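Local coordinates for cephalosporin hydroxylase CMCI (Streptomyces clavuligerus, PDB 2BM8), which probably takes part in cephamycin biosynthesis as a cephalosporin hydroxylase component, with a Rossmann-like, methyltransferase-type fold, at residues L77-P82 and M215-A220. The protein carries 3 engineered substitutions. Numbering follows the deposited sequence.
Sequences LWELRP and MLYANA
Glu79, in the last turn of helix 67-80, and Tyr217, at the head of the type I turn 217-220 in the loop after strand 211-214, meet across backbones that stay well apart: even the nearest CA atoms, those of Glu79 and Leu216, are 11.6 Å from each other. Two long side chains span the gap and illustrate how a single polar link can join distant elements of a fold. Glu79 reaches out with CG anti to its own N (chi1 167°) and the chain extended beyond it, which carries the carboxylate clear of the helix. From the other side the phenol of Tyr217 donates its hydroxyl hydrogen to the carboxylate, with OH to Glu79 OE1 modelled at 2.4 Å, a value too short to be taken literally at this resolution. OE1 arrives at the edge of the ring, near its plane, while the carboxylate itself stands almost upright to that plane, at 78°. The second oxygen, OE2, forms a salt bridge to Arg34 of a second subunit, so each carboxylate oxygen has a partner, although the length of the OE1 bond is doubtful. The Tyr217 side chain also touches Val72, Asp75 and Met76 of helix 67-80 and Arg34 of the second subunit. The contact thus ties a helix flanking the mixed sheet of a Rossmann-like, methyltransferase-type domain to the loop joining its antiparallel strands 211-214 and 228-231, beside a subunit interface.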
loop_
_atom_site.group_PDB
_atom_site.type_symbol
_atom_site.label_atom_id
_atom_site.label_comp_id
_atom_site.label_asym_id
_atom_site.label_seq_id
_atom_site.Cartn_x
_atom_site.Cartn_y
_atom_site.Cartn_z
ATOM N N LEU B 77 27.797 1.901 -19.017
ATOM C CA LEU B 77 29.201 1.666 -19.291
ATOM C C LEU B 77 29.381 0.686 -20.447
ATOM O O LEU B 77 30.171 0.944 -21.354
ATOM C CB LEU B 77 29.918 1.157 -18.043
ATOM C CG LEU B 77 30.605 2.253 -17.240
ATOM C CD1 LEU B 77 29.705 3.455 -16.973
ATOM C CD2 LEU B 77 31.134 1.683 -15.940
ATOM N N TRP B 78 28.613 -0.405 -20.414
ATOM C CA TRP B 78 28.720 -1.494 -21.384
ATOM C C TRP B 78 28.355 -1.044 -22.795
ATOM O O TRP B 78 28.995 -1.460 -23.778
ATOM C CB TRP B 78 27.833 -2.667 -20.975
ATOM C CG TRP B 78 28.015 -3.867 -21.859
ATOM C CD1 TRP B 78 27.088 -4.413 -22.710
ATOM C CD2 TRP B 78 29.201 -4.659 -21.996
ATOM N NE1 TRP B 78 27.629 -5.498 -23.355
ATOM C CE2 TRP B 78 28.925 -5.670 -22.944
ATOM C CE3 TRP B 78 30.476 -4.616 -21.418
ATOM C CZ2 TRP B 78 29.876 -6.632 -23.327
ATOM C CZ3 TRP B 78 31.432 -5.576 -21.805
ATOM C CH2 TRP B 78 31.118 -6.573 -22.744
ATOM N N GLU B 79 27.356 -0.174 -22.883
ATOM C CA GLU B 79 26.877 0.349 -24.158
ATOM C C GLU B 79 27.765 1.493 -24.702
ATOM O O GLU B 79 28.150 1.486 -25.864
ATOM C CB GLU B 79 25.431 0.826 -23.994
ATOM C CG GLU B 79 24.878 1.684 -25.137
ATOM C CD GLU B 79 23.485 2.206 -24.824
ATOM O OE1 GLU B 79 23.214 2.578 -23.655
ATOM O OE2 GLU B 79 22.646 2.235 -25.739
ATOM N N LEU B 80 28.070 2.475 -23.862
ATOM C CA LEU B 80 28.810 3.687 -24.263
ATOM C C LEU B 80 30.345 3.480 -24.356
ATOM O O LEU B 80 31.017 4.045 -25.224
ATOM C CB LEU B 80 28.515 4.783 -23.243
ATOM C CG LEU B 80 28.363 6.262 -23.619
ATOM C CD1 LEU B 80 29.210 7.109 -22.644
ATOM C CD2 LEU B 80 28.654 6.603 -25.074
ATOM N N ARG B 81 30.885 2.668 -23.449
ATOM C CA ARG B 81 32.326 2.457 -23.325
ATOM C C ARG B 81 33.043 3.800 -23.193
ATOM O O ARG B 81 33.827 4.179 -24.055
ATOM C CB ARG B 81 32.873 1.632 -24.505
ATOM C CG ARG B 81 32.234 0.250 -24.606
ATOM C CD ARG B 81 32.720 -0.593 -25.770
ATOM N NE ARG B 81 34.147 -0.876 -25.681
ATOM C CZ ARG B 81 34.705 -1.729 -24.830
ATOM N NH1 ARG B 81 33.976 -2.420 -23.965
ATOM N NH2 ARG B 81 36.015 -1.901 -24.846
ATOM N N PRO B 82 32.767 4.515 -22.110
ATOM C CA PRO B 82 33.361 5.833 -21.895
ATOM C C PRO B 82 34.860 5.767 -21.655
ATOM O O PRO B 82 35.309 4.915 -20.904
ATOM C CB PRO B 82 32.653 6.340 -20.629
ATOM C CG PRO B 82 32.229 5.116 -19.910
ATOM C CD PRO B 82 31.885 4.129 -20.998
ATOM N N MET B 215 15.553 7.959 -21.994
ATOM C CA MET B 215 14.450 7.238 -21.376
ATOM C C MET B 215 14.717 5.772 -21.107
ATOM O O MET B 215 13.934 5.144 -20.403
ATOM C CB MET B 215 13.202 7.365 -22.234
ATOM C CG MET B 215 12.708 8.776 -22.359
ATOM S SD MET B 215 12.397 9.591 -20.798
ATOM C CE MET B 215 10.776 8.876 -20.403
ATOM N N LEU B 216 15.796 5.220 -21.658
ATOM C CA LEU B 216 16.209 3.863 -21.303
ATOM C C LEU B 216 16.717 3.774 -19.862
ATOM O O LEU B 216 16.482 2.774 -19.175
ATOM C CB LEU B 216 17.289 3.348 -22.255
ATOM C CG LEU B 216 17.581 1.840 -22.175
ATOM C CD1 LEU B 216 16.353 1.025 -22.477
ATOM C CD2 LEU B 216 18.704 1.453 -23.138
ATOM N N TYR B 217 17.397 4.823 -19.408
ATOM C CA TYR B 217 17.998 4.843 -18.074
ATOM C C TYR B 217 17.261 5.723 -17.059
ATOM O O TYR B 217 17.286 5.438 -15.872
ATOM C CB TYR B 217 19.451 5.283 -18.188
ATOM C CG TYR B 217 20.287 4.375 -19.064
ATOM C CD1 TYR B 217 21.027 4.877 -20.124
ATOM C CD2 TYR B 217 20.331 2.999 -18.834
ATOM C CE1 TYR B 217 21.796 4.036 -20.931
ATOM C CE2 TYR B 217 21.103 2.149 -19.631
ATOM C CZ TYR B 217 21.833 2.674 -20.671
ATOM O OH TYR B 217 22.590 1.831 -21.453
ATOM N N ALA B 218 16.596 6.768 -17.530
ATOM C CA ALA B 218 16.002 7.787 -16.670
ATOM C C ALA B 218 14.959 7.285 -15.666
ATOM O O ALA B 218 14.826 7.862 -14.608
ATOM C CB ALA B 218 15.385 8.914 -17.529
ATOM N N ASN B 219 14.200 6.246 -15.982
ATOM C CA ASN B 219 13.236 5.708 -14.998
ATOM C C ASN B 219 13.722 4.427 -14.295
ATOM O O ASN B 219 12.953 3.751 -13.644
ATOM C CB ASN B 219 11.866 5.483 -15.654
ATOM C CG ASN B 219 11.297 6.757 -16.288
ATOM O OD1 ASN B 219 11.428 7.855 -15.740
ATOM N ND2 ASN B 219 10.674 6.613 -17.450
ATOM N N ALA B 220 15.002 4.101 -14.397
ATOM C CA ALA B 220 15.473 2.778 -13.959
ATOM C C ALA B 220 15.982 2.705 -12.512
ATOM O O ALA B 220 16.185 1.625 -11.996
ATOM C CB ALA B 220 16.534 2.256 -14.924
#